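Local structure of glutamyl-tRNA(Gln) amidotransferase subunit B, mitochondrial (Saccharomyces cerevisiae, 4N0H) at residues Lys29-Ser34 and Pro61-Glu66; Gly115-Ser120 and Ile188-Asn193; Ser129-Gly134 and Asp177-Lys182. The protein is the B subunit of a mitochondrial amidotransferase complex, belongs to the GatB/GatE family and is held in an assembly that includes subunit F. All blocks are in the same frame, centred on the assembly; numbering follows the deposited sequence.

Contact 1: residues Lys29-Ser34 and Pro61-Glu66; sequences KLFSQS and PVLNLE
The Phe31 ring turns its edge to the carbonyl carbon of Val62. Phe31 CB meets Pro61 CB at 3.7 Å, and Phe31 CE1 reaches Leu63 CD1 at 3.8 Å; that methyl also meets Leu30 CD1, at the same distance. These side chains run aslant to one another. Leu30 CG, from the same segment, lies over one face of the ring, offset toward its rim, and Phe88 meets the ring edge-to-face. Proline and leucine offer the ring apolar carbons without a polar group.

The polar half turns on Asn64. With CG anti to the backbone N (chi1 -174°), the amide swings back to Lys29, and ND2 donates to Lys29 O over 2.9 Å, the acceptor lying in the amide plane. OD1 accepts from Glu66 N at 2.9 Å, the N-cap bond of helix 65-78. Asn64 N donates to Leu30 O (2.8 Å) and Val62 N to Phe31 O (3.1 Å). Gln33 crosses the Asn64 amide, planes 71° apart, while its OE1 accepts from Asn28. Asparagine fits because one amide both donates and accepts: it starts the helix and ties it to the 29-34 loop, and Gln122 of subunit F adds a donor to OD1.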
loop_
_atom_site.group_PDB
_atom_site.type_symbol
_atom_site.label_atom_id
_atom_site.label_comp_id
_atom_site.label_asym_id
_atom_site.label_seq_id
_atom_site.Cartn_x
_atom_site.Cartn_y
_atom_site.Cartn_z
ATOM N N LYS B 29 12.671 0.432 17.291
ATOM C CA LYS B 29 12.594 -0.543 16.210
ATOM C C LYS B 29 12.741 0.083 14.825
ATOM O O LYS B 29 12.951 1.282 14.703
ATOM C CB LYS B 29 11.296 -1.334 16.296
ATOM C CG LYS B 29 11.183 -2.199 17.542
ATOM C CD LYS B 29 9.977 -3.120 17.410
ATOM C CE LYS B 29 9.679 -3.861 18.696
ATOM N NZ LYS B 29 8.546 -4.804 18.469
ATOM N N LEU B 30 12.627 -0.745 13.792
ATOM C CA LEU B 30 12.944 -0.330 12.420
ATOM C C LEU B 30 11.884 0.570 11.757
ATOM O O LEU B 30 12.204 1.644 11.241
ATOM C CB LEU B 30 13.213 -1.562 11.547
ATOM C CG LEU B 30 13.679 -1.282 10.119
ATOM C CD1 LEU B 30 14.899 -0.367 10.137
ATOM C CD2 LEU B 30 14.001 -2.578 9.381
ATOM N N PHE B 31 10.631 0.135 11.768
ATOM C CA PHE B 31 9.563 0.910 11.132
ATOM C C PHE B 31 8.520 1.418 12.129
ATOM O O PHE B 31 7.413 1.793 11.756
ATOM C CB PHE B 31 8.907 0.094 10.013
ATOM C CG PHE B 31 9.820 -0.161 8.853
ATOM C CD1 PHE B 31 10.164 0.870 7.990
ATOM C CD2 PHE B 31 10.365 -1.417 8.641
ATOM C CE1 PHE B 31 11.017 0.646 6.925
ATOM C CE2 PHE B 31 11.219 -1.647 7.577
ATOM C CZ PHE B 31 11.553 -0.613 6.723
ATOM N N SER B 32 8.888 1.409 13.404
ATOM C CA SER B 32 8.049 1.934 14.471
ATOM C C SER B 32 8.976 2.415 15.576
ATOM O O SER B 32 10.095 1.918 15.707
ATOM C CB SER B 32 7.124 0.842 15.011
ATOM O OG SER B 32 6.418 1.290 16.156
ATOM N N GLN B 33 8.525 3.376 16.374
ATOM C CA GLN B 33 9.372 3.891 17.448
ATOM C C GLN B 33 9.192 3.149 18.776
ATOM O O GLN B 33 9.626 3.622 19.827
ATOM C CB GLN B 33 9.192 5.403 17.623
ATOM C CG GLN B 33 9.860 6.222 16.523
ATOM C CD GLN B 33 11.355 5.936 16.421
ATOM O OE1 GLN B 33 12.109 6.152 17.372
ATOM N NE2 GLN B 33 11.785 5.437 15.271
ATOM N N SER B 34 8.558 1.983 18.722
ATOM C CA SER B 34 8.465 1.121 19.894
ATOM C C SER B 34 9.856 0.651 20.315
ATOM O O SER B 34 10.800 0.656 19.517
ATOM C CB SER B 34 7.549 -0.076 19.613
ATOM O OG SER B 34 7.862 -0.666 18.360
ATOM N N PRO B 61 4.218 1.955 8.233
ATOM C CA PRO B 61 5.643 1.966 8.585
ATOM C C PRO B 61 6.256 3.357 8.440
ATOM O O PRO B 61 5.920 4.085 7.500
ATOM C CB PRO B 61 6.262 1.021 7.556
ATOM C CG PRO B 61 5.370 1.155 6.356
ATOM C CD PRO B 61 3.977 1.342 6.912
ATOM N N VAL B 62 7.123 3.720 9.381
ATOM C CA VAL B 62 7.954 4.924 9.277
ATOM C C VAL B 62 9.399 4.554 9.618
ATOM O O VAL B 62 9.680 4.052 10.712
ATOM C CB VAL B 62 7.483 6.046 10.226
ATOM C CG1 VAL B 62 8.431 7.235 10.154
ATOM C CG2 VAL B 62 6.049 6.475 9.898
ATOM N N LEU B 63 10.315 4.792 8.684
ATOM C CA LEU B 63 11.703 4.369 8.859
ATOM C C LEU B 63 12.431 5.080 10.006
ATOM O O LEU B 63 12.404 6.310 10.121
ATOM C CB LEU B 63 12.483 4.521 7.547
ATOM C CG LEU B 63 13.945 4.059 7.583
ATOM C CD1 LEU B 63 14.045 2.605 8.007
ATOM C CD2 LEU B 63 14.600 4.279 6.221
ATOM N N ASN B 64 13.065 4.280 10.862
ATOM C CA ASN B 64 13.936 4.782 11.910
ATOM C C ASN B 64 15.271 5.165 11.279
ATOM O O ASN B 64 15.989 4.305 10.768
ATOM C CB ASN B 64 14.151 3.694 12.963
ATOM C CG ASN B 64 14.946 4.179 14.168
ATOM O OD1 ASN B 64 15.685 5.166 14.102
ATOM N ND2 ASN B 64 14.799 3.476 15.278
ATOM N N LEU B 65 15.596 6.453 11.315
ATOM C CA LEU B 65 16.802 6.951 10.657
ATOM C C LEU B 65 18.092 6.478 11.325
ATOM O O LEU B 65 19.157 6.483 10.709
ATOM C CB LEU B 65 16.765 8.477 10.547
ATOM C CG LEU B 65 15.578 9.029 9.750
ATOM C CD1 LEU B 65 15.628 10.550 9.685
ATOM C CD2 LEU B 65 15.528 8.439 8.345
ATOM N N GLU B 66 18.002 6.058 12.582
ATOM C CA GLU B 66 19.180 5.537 13.265
ATOM C C GLU B 66 19.705 4.272 12.580
ATOM O O GLU B 66 20.910 3.999 12.595
ATOM C CB GLU B 66 18.896 5.279 14.751
ATOM C CG GLU B 66 20.155 5.040 15.577
ATOM C CD GLU B 66 19.888 4.983 17.071
ATOM O OE1 GLU B 66 20.771 5.418 17.845
ATOM O OE2 GLU B 66 18.805 4.501 17.475
HETATM O O HOH W 1 9.605 4.829 13.116
#

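Contact 2: residues Gly115-Ser120 and Ile188-Asn193; sequences GKINLS and IKKYQN
Lys190 leaves its helix with CG anti to the backbone N (chi1 -175°), runs straight through chi2, and bends at chi3 (-60°), a kink that brings NZ to the backbone of Asn118. The setting is a helix packed on a mixed beta sheet: helix 181-197 lies against the sheet that contains strand 102-120. The axes of 116-120 and 188-193 pass 9.9 Å apart, with their N-to-C directions 122° from each other.

Two hydrophobic residues of the strand receive the helix. Ile117 aims its CB at it and uses both branches: CG2 lies 3.8 Å from Lys190 CD, and CD1 stands 4.1 Å from Tyr191 CD1. Beta-branched isoleucine is well suited to a strand position where two neighbours must be met at once. Its side chain slides past that of Lys190 in the opposite direction, but crosses that of Tyr191 at about a right angle. Tyr191 also leans on Ile20, Leu74 and Met210, placing this ring between the sheet and helix 65-78.

Leu119 CD2 touches Lys190 CE at 3.9 Å, so methylenes of the lysine rest on apolar neighbours while its ammonium group travels on to polar ones. A long, flexible lysine can serve both ends of such a boundary. There NZ forms a salt bridge with Asp124, whose OD2 also accepts from Ser120 N, so the same carboxylate ties the lysine to the turn into helix 121-124. To the strand itself, Lys190 NZ donates to Asn118 O at 2.8 Å, nearly in line with the C=O bond.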
loop_
_atom_site.group_PDB
_atom_site.type_symbol
_atom_site.label_atom_id
_atom_site.label_comp_id
_atom_site.label_asym_id
_atom_site.label_seq_id
_atom_site.Cartn_x
_atom_site.Cartn_y
_atom_site.Cartn_z
ATOM N N GLY B 115 32.880 -3.926 -0.975
ATOM C CA GLY B 115 33.538 -3.899 0.315
ATOM C C GLY B 115 34.270 -5.203 0.558
ATOM O O GLY B 115 34.214 -6.113 -0.271
ATOM N N LYS B 116 34.948 -5.301 1.696
ATOM C CA LYS B 116 35.742 -6.483 2.002
ATOM C C LYS B 116 36.225 -6.473 3.445
ATOM O O LYS B 116 36.154 -5.455 4.130
ATOM C CB LYS B 116 36.958 -6.544 1.078
ATOM C CG LYS B 116 37.943 -5.416 1.321
ATOM C CD LYS B 116 39.046 -5.388 0.284
ATOM C CE LYS B 116 40.058 -4.298 0.607
ATOM N NZ LYS B 116 41.063 -4.122 -0.481
ATOM N N ILE B 117 36.727 -7.618 3.893
ATOM C CA ILE B 117 37.412 -7.709 5.176
ATOM C C ILE B 117 38.755 -8.412 4.993
ATOM O O ILE B 117 38.829 -9.497 4.415
ATOM C CB ILE B 117 36.557 -8.431 6.244
ATOM C CG1 ILE B 117 35.405 -7.531 6.691
ATOM C CG2 ILE B 117 37.403 -8.813 7.445
ATOM C CD1 ILE B 117 34.652 -8.046 7.898
ATOM N N ASN B 118 39.819 -7.773 5.468
ATOM C CA ASN B 118 41.163 -8.320 5.334
ATOM C C ASN B 118 41.550 -9.238 6.485
ATOM O O ASN B 118 41.373 -8.893 7.655
ATOM C CB ASN B 118 42.183 -7.189 5.201
ATOM C CG ASN B 118 42.065 -6.458 3.882
ATOM O OD1 ASN B 118 41.965 -7.082 2.824
ATOM N ND2 ASN B 118 42.056 -5.129 3.936
ATOM N N LEU B 119 42.070 -10.411 6.140
ATOM C CA LEU B 119 42.568 -11.357 7.129
ATOM C C LEU B 119 44.059 -11.577 6.903
ATOM O O LEU B 119 44.513 -11.649 5.762
ATOM C CB LEU B 119 41.821 -12.690 7.027
ATOM C CG LEU B 119 40.293 -12.637 7.120
ATOM C CD1 LEU B 119 39.693 -14.013 6.875
ATOM C CD2 LEU B 119 39.851 -12.092 8.469
ATOM N N SER B 120 44.817 -11.681 7.990
ATOM C CA SER B 120 46.254 -11.918 7.899
ATOM C C SER B 120 46.683 -13.018 8.860
ATOM O O SER B 120 46.065 -13.206 9.910
ATOM C CB SER B 120 47.028 -10.633 8.203
ATOM O OG SER B 120 46.809 -10.210 9.538
ATOM N N ILE B 188 34.268 -14.520 11.175
ATOM C CA ILE B 188 33.182 -14.371 12.136
ATOM C C ILE B 188 33.678 -13.653 13.385
ATOM O O ILE B 188 33.007 -12.770 13.915
ATOM C CB ILE B 188 32.598 -15.741 12.522
ATOM C CG1 ILE B 188 31.944 -16.396 11.303
ATOM C CG2 ILE B 188 31.596 -15.601 13.655
ATOM C CD1 ILE B 188 31.427 -17.790 11.566
ATOM N N LYS B 189 34.874 -14.024 13.829
ATOM C CA LYS B 189 35.495 -13.412 14.997
ATOM C C LYS B 189 35.738 -11.919 14.790
ATOM O O LYS B 189 35.413 -11.108 15.656
ATOM C CB LYS B 189 36.820 -14.112 15.311
ATOM C CG LYS B 189 37.411 -13.761 16.663
ATOM C CD LYS B 189 38.879 -14.165 16.731
ATOM C CE LYS B 189 39.329 -14.406 18.162
ATOM N NZ LYS B 189 38.728 -15.651 18.721
ATOM N N LYS B 190 36.306 -11.560 13.643
ATOM C CA LYS B 190 36.602 -10.159 13.355
ATOM C C LYS B 190 35.330 -9.358 13.084
ATOM O O LYS B 190 35.225 -8.194 13.473
ATOM C CB LYS B 190 37.574 -10.021 12.178
ATOM C CG LYS B 190 38.008 -8.583 11.924
ATOM C CD LYS B 190 39.052 -8.475 10.820
ATOM C CE LYS B 190 40.305 -9.254 11.166
ATOM N NZ LYS B 190 41.501 -8.774 10.413
ATOM N N TYR B 191 34.367 -9.977 12.412
ATOM C CA TYR B 191 33.105 -9.299 12.140
ATOM C C TYR B 191 32.374 -8.974 13.441
ATOM O O TYR B 191 31.804 -7.890 13.585
ATOM C CB TYR B 191 32.213 -10.125 11.215
ATOM C CG TYR B 191 30.984 -9.374 10.756
ATOM C CD1 TYR B 191 31.105 -8.191 10.034
ATOM C CD2 TYR B 191 29.707 -9.839 11.044
ATOM C CE1 TYR B 191 29.994 -7.493 9.612
ATOM C CE2 TYR B 191 28.583 -9.146 10.622
ATOM C CZ TYR B 191 28.736 -7.971 9.908
ATOM O OH TYR B 191 27.635 -7.270 9.482
ATOM N N GLN B 192 32.402 -9.915 14.384
ATOM C CA GLN B 192 31.838 -9.702 15.714
ATOM C C GLN B 192 32.488 -8.502 16.391
ATOM O O GLN B 192 31.799 -7.616 16.896
ATOM C CB GLN B 192 32.034 -10.938 16.595
ATOM C CG GLN B 192 31.010 -12.032 16.398
ATOM C CD GLN B 192 31.176 -13.154 17.405
ATOM O OE1 GLN B 192 32.138 -13.919 17.342
ATOM N NE2 GLN B 192 30.246 -13.247 18.349
ATOM N N ASN B 193 33.817 -8.487 16.408
ATOM C CA ASN B 193 34.556 -7.366 16.977
ATOM C C ASN B 193 34.227 -6.030 16.317
ATOM O O ASN B 193 34.070 -5.017 16.997
ATOM C CB ASN B 193 36.059 -7.625 16.901
ATOM C CG ASN B 193 36.599 -8.222 18.172
ATOM O OD1 ASN B 193 36.464 -9.423 18.415
ATOM N ND2 ASN B 193 37.210 -7.384 19.001
#

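Contact 3: residues Ser129-Gly134 and Asp177-Lys182; sequences SAKEIG and DFSDIK
Asp177 OD2 accepts from Gly134 N over 3.0 Å, and the N-H points almost straight at it (165°) from above the carboxylate plane. Glycine, bare at CA, lets the carboxylate lie close against the strand. The backbone of Asp177 is held as well: Lys131, its chain bent at chi2 (71°), carries NZ to Asp177 O at 3.0 Å, in the carbonyl plane. That ammonium group remains 5.6 Å from Asp177 OD2, so the opposite charges probably attract without forming a salt bridge, and the lysine grips main chain rather than carboxylate.

Between these bonds, Ile133 turns its side chain to the ring of Phe178. Its CD1 sits over one face in a CH-pi contact, 3.9 Å from the centroid and 19° off the ring normal, while CG2 touches CZ at 3.6 Å. A branched aliphatic chain can thus reach the ring at two points. Phe178 is placed further by Phe187 of helix 181-197, which it meets edge-to-face.

The whole joins strand 130-142 to the approach to that helix, just where Asp177 and Phe178 both stand opposite Cys16 of strand 14-23 in a classic beta bulge.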
loop_
_atom_site.group_PDB
_atom_site.type_symbol
_atom_site.label_atom_id
_atom_site.label_comp_id
_atom_site.label_asym_id
_atom_site.label_seq_id
_atom_site.Cartn_x
_atom_site.Cartn_y
_atom_site.Cartn_z
ATOM N N SER B 129 49.313 -15.524 4.459
ATOM C CA SER B 129 49.863 -14.290 5.010
ATOM C C SER B 129 48.840 -13.163 4.933
ATOM O O SER B 129 48.754 -12.322 5.827
ATOM C CB SER B 129 51.137 -13.893 4.262
ATOM O OG SER B 129 50.866 -13.659 2.890
ATOM N N ALA B 130 48.065 -13.157 3.853
ATOM C CA ALA B 130 47.023 -12.158 3.660
ATOM C C ALA B 130 45.894 -12.723 2.805
ATOM O O ALA B 130 46.138 -13.337 1.765
ATOM C CB ALA B 130 47.600 -10.902 3.026
ATOM N N LYS B 131 44.661 -12.517 3.253
ATOM C CA LYS B 131 43.490 -13.045 2.567
ATOM C C LYS B 131 42.308 -12.095 2.734
ATOM O O LYS B 131 41.876 -11.825 3.855
ATOM C CB LYS B 131 43.135 -14.424 3.124
ATOM C CG LYS B 131 41.788 -14.967 2.681
ATOM C CD LYS B 131 41.790 -15.365 1.215
ATOM C CE LYS B 131 40.547 -16.176 0.880
ATOM N NZ LYS B 131 40.453 -16.516 -0.566
ATOM N N GLU B 132 41.790 -11.584 1.622
ATOM C CA GLU B 132 40.642 -10.689 1.689
ATOM C C GLU B 132 39.340 -11.419 1.367
ATOM O O GLU B 132 39.278 -12.238 0.447
ATOM C CB GLU B 132 40.828 -9.459 0.791
ATOM C CG GLU B 132 40.463 -9.663 -0.671
ATOM C CD GLU B 132 40.290 -8.350 -1.414
ATOM O OE1 GLU B 132 39.235 -8.167 -2.060
ATOM O OE2 GLU B 132 41.209 -7.504 -1.351
ATOM N N ILE B 133 38.313 -11.135 2.160
ATOM C CA ILE B 133 36.987 -11.696 1.940
ATOM C C ILE B 133 36.071 -10.603 1.405
ATOM O O ILE B 133 35.715 -9.679 2.134
ATOM C CB ILE B 133 36.382 -12.244 3.248
ATOM C CG1 ILE B 133 37.338 -13.241 3.912
ATOM C CG2 ILE B 133 35.033 -12.888 2.979
ATOM C CD1 ILE B 133 37.540 -14.515 3.126
ATOM N N GLY B 134 35.696 -10.705 0.134
ATOM C CA GLY B 134 34.840 -9.711 -0.487
ATOM C C GLY B 134 33.406 -9.753 0.010
ATOM O O GLY B 134 32.874 -10.820 0.325
ATOM N N ASP B 177 34.314 -16.454 -1.055
ATOM C CA ASP B 177 35.770 -16.344 -1.014
ATOM C C ASP B 177 36.442 -17.266 0.001
ATOM O O ASP B 177 37.668 -17.336 0.058
ATOM C CB ASP B 177 36.189 -14.895 -0.755
ATOM C CG ASP B 177 36.084 -14.027 -1.993
ATOM O OD1 ASP B 177 35.652 -14.543 -3.046
ATOM O OD2 ASP B 177 36.426 -12.827 -1.912
ATOM N N PHE B 178 35.650 -17.970 0.801
ATOM C CA PHE B 178 36.208 -18.853 1.819
ATOM C C PHE B 178 36.660 -20.188 1.241
ATOM O O PHE B 178 35.877 -20.903 0.618
ATOM C CB PHE B 178 35.204 -19.086 2.949
ATOM C CG PHE B 178 34.887 -17.851 3.737
ATOM C CD1 PHE B 178 35.689 -17.469 4.798
ATOM C CD2 PHE B 178 33.788 -17.072 3.417
ATOM C CE1 PHE B 178 35.402 -16.332 5.525
ATOM C CE2 PHE B 178 33.493 -15.934 4.142
ATOM C CZ PHE B 178 34.301 -15.565 5.200
ATOM N N SER B 179 37.931 -20.514 1.451
ATOM C CA SER B 179 38.483 -21.789 1.009
ATOM C C SER B 179 38.790 -22.691 2.202
ATOM O O SER B 179 38.494 -23.886 2.181
ATOM C CB SER B 179 39.740 -21.569 0.162
ATOM O OG SER B 179 40.658 -20.708 0.812
ATOM N N ASP B 180 39.380 -22.111 3.243
ATOM C CA ASP B 180 39.695 -22.852 4.457
ATOM C C ASP B 180 38.648 -22.597 5.532
ATOM O O ASP B 180 37.933 -21.595 5.493
ATOM C CB ASP B 180 41.083 -22.477 4.977
ATOM N N ILE B 181 38.564 -23.511 6.491
ATOM C CA ILE B 181 37.605 -23.397 7.579
ATOM C C ILE B 181 38.158 -22.461 8.654
ATOM O O ILE B 181 37.407 -21.875 9.438
ATOM C CB ILE B 181 37.263 -24.783 8.179
ATOM C CG1 ILE B 181 36.928 -25.788 7.068
ATOM C CG2 ILE B 181 36.103 -24.679 9.155
ATOM C CD1 ILE B 181 38.112 -26.643 6.599
ATOM N N LYS B 182 39.480 -22.316 8.674
ATOM C CA LYS B 182 40.135 -21.369 9.570
ATOM C C LYS B 182 39.785 -19.941 9.162
ATOM O O LYS B 182 39.749 -19.035 9.996
ATOM C CB LYS B 182 41.652 -21.566 9.548
#

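Overall arrangement
Contact 1 comes first along the chain, its centre about 29 Å from that of contact 2 and about 36 Å from that of contact 3. It joins a loop to the start of helix 65-78. Contacts 2 and 3 touch, their centres about 10 Å apart: strands 102-120 and 130-142 pair antiparallel in one mixed sheet, through probable backbone hydrogen bonds (Leu119 to Lys131, Ile117 to Ile133), and helix 181-197 serves both. The segments of contact 3 fall between those of contact 2. One side of the chain's centre thus carries a contact beside subunit F, while on the other contacts 2 and 3, touched by no other chain, pack helix 181-197 and its approach against two neighbouring strands.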